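Local atomic coordinates of Non-structural protein 3 (Porcine deltacoronavirus, PDB entry 6LN0), a protein that is a multidomain component of the viral replication machinery, with a macro domain that probably binds ADP-ribose and a papain-like protease domain that probably cleaves the viral polyprotein. Residues 23-28 with 146-151. Numbering follows the deposited sequence.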
# COMPACT_ATOMS: atom_id res chain seq x y z
N SER A 23 34.91 2.51 -27.33
CA SER A 23 35.04 2.44 -25.88
C SER A 23 34.57 1.12 -25.29
O SER A 23 35.06 0.73 -24.22
CB SER A 23 34.22 3.54 -25.24
OG SER A 23 32.87 3.46 -25.65
N ILE A 24 33.66 0.40 -25.96
CA ILE A 24 32.85 -0.59 -25.26
C ILE A 24 33.73 -1.75 -24.79
O ILE A 24 34.71 -2.13 -25.43
CB ILE A 24 31.71 -1.05 -26.17
CG1 ILE A 24 30.75 0.09 -26.44
CG2 ILE A 24 30.92 -2.20 -25.54
CD1 ILE A 24 29.82 0.40 -25.26
N LYS A 25 33.37 -2.30 -23.64
CA LYS A 25 33.94 -3.53 -23.11
C LYS A 25 33.29 -4.72 -23.82
O LYS A 25 32.19 -5.16 -23.45
CB LYS A 25 33.73 -3.58 -21.59
CG LYS A 25 34.04 -4.91 -20.90
CD LYS A 25 33.42 -4.94 -19.51
CE LYS A 25 32.91 -6.34 -19.15
NZ LYS A 25 33.47 -7.39 -20.05
N PHE A 26 33.96 -5.27 -24.84
CA PHE A 26 33.39 -6.33 -25.67
C PHE A 26 33.65 -7.72 -25.07
O PHE A 26 34.41 -7.88 -24.11
CB PHE A 26 33.95 -6.27 -27.09
CG PHE A 26 33.44 -5.10 -27.89
CD1 PHE A 26 32.15 -5.09 -28.38
CD2 PHE A 26 34.27 -4.02 -28.15
CE1 PHE A 26 31.69 -4.01 -29.13
CE2 PHE A 26 33.81 -2.94 -28.88
CZ PHE A 26 32.52 -2.93 -29.38
N ASP A 27 32.99 -8.72 -25.65
CA ASP A 27 33.03 -10.11 -25.17
C ASP A 27 32.38 -11.04 -26.20
O ASP A 27 31.26 -11.54 -25.99
CB ASP A 27 32.33 -10.22 -23.82
CG ASP A 27 32.31 -11.65 -23.27
OD1 ASP A 27 33.03 -12.51 -23.83
OD2 ASP A 27 31.58 -11.90 -22.29
N ASN A 28 33.08 -11.30 -27.31
CA ASN A 28 32.55 -12.06 -28.45
C ASN A 28 31.17 -11.54 -28.86
O ASN A 28 30.24 -12.30 -29.11
CB ASN A 28 32.52 -13.56 -28.14
CG ASN A 28 33.90 -14.11 -27.87
OD1 ASN A 28 34.18 -14.61 -26.78
ND2 ASN A 28 34.78 -14.00 -28.86
N ILE A 146 18.12 -13.13 -22.20
CA ILE A 146 19.23 -12.88 -23.11
C ILE A 146 20.28 -12.03 -22.40
O ILE A 146 20.66 -10.95 -22.86
CB ILE A 146 18.68 -12.24 -24.41
CG1 ILE A 146 19.76 -11.77 -25.38
CG2 ILE A 146 17.72 -11.10 -24.11
CD1 ILE A 146 19.15 -11.14 -26.60
N GLY A 147 20.72 -12.51 -21.23
CA GLY A 147 21.86 -12.00 -20.48
C GLY A 147 22.20 -10.52 -20.55
O GLY A 147 21.32 -9.66 -20.55
N ARG A 148 23.49 -10.23 -20.60
CA ARG A 148 23.96 -8.85 -20.61
C ARG A 148 23.76 -8.21 -21.99
O ARG A 148 24.07 -8.82 -23.02
CB ARG A 148 25.43 -8.82 -20.21
CG ARG A 148 26.09 -7.48 -20.35
CD ARG A 148 27.61 -7.61 -20.44
NE ARG A 148 28.23 -6.30 -20.53
CZ ARG A 148 29.29 -6.00 -21.28
NH1 ARG A 148 29.76 -4.76 -21.28
NH2 ARG A 148 29.89 -6.92 -22.03
N VAL A 149 23.21 -6.99 -22.01
CA VAL A 149 22.95 -6.23 -23.23
C VAL A 149 23.43 -4.79 -23.06
O VAL A 149 23.21 -4.19 -22.00
CB VAL A 149 21.45 -6.23 -23.62
CG1 VAL A 149 21.26 -5.49 -24.93
CG2 VAL A 149 20.94 -7.64 -23.73
N THR A 150 24.03 -4.24 -24.10
CA THR A 150 24.67 -2.93 -24.03
C THR A 150 24.09 -2.02 -25.10
O THR A 150 24.25 -2.30 -26.30
CB THR A 150 26.18 -3.06 -24.24
OG1 THR A 150 26.76 -3.78 -23.14
CG2 THR A 150 26.82 -1.69 -24.34
N LEU A 151 23.45 -0.94 -24.69
CA LEU A 151 23.08 0.12 -25.61
C LEU A 151 24.07 1.26 -25.50
O LEU A 151 24.71 1.46 -24.47
CB LEU A 151 21.68 0.66 -25.36
CG LEU A 151 20.56 -0.29 -25.03
CD1 LEU A 151 20.55 -0.35 -23.54
CD2 LEU A 151 19.26 0.27 -25.54
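In the macro domain, segment 23-28, part of the connection between strands 10-17 and 29-34, lies over one face of the mixed sheet, I24 touching V17 and V118, and meets segment 146-151 of strand 146-152 through R148 and T150. The principal link is end-on: both terminal nitrogens of the R148 guanidinium converge on one backbone oxygen, K25 O. R148 NH2 donates a hydrogen bond to K25 O at 3.2 Å, nearly in line with the carbonyl bond, whereas NH1 donates to the same oxygen on a lone pair, with an N-H...O angle of 149°. That oxygen is 2° out of the guanidinium plane, so both N-H groups address it at the group's edge. R148 can span the gap because CG is anti to its backbone N (chi1 173°) and the chain then runs extended to NE, which forms a salt bridge with E15 on the neighbouring strand. The K25 chain bends over one guanidinium face, with K25 CE 3.9 Å above the plane; on the opposite face sits T150 OG1, itself hydrogen-bonded to H116, both offset toward the rim. The two positive ends also come near each other, K25 NZ and R148 NH2 4.1 Å apart, a cost probably eased by E15. D27, though near R148, has K7 as its salt-bridge partner. Deeper in, I24 and T150 are buried and meet tip to tip, CD1 of I24 standing 3.8 Å from CG2 of T150.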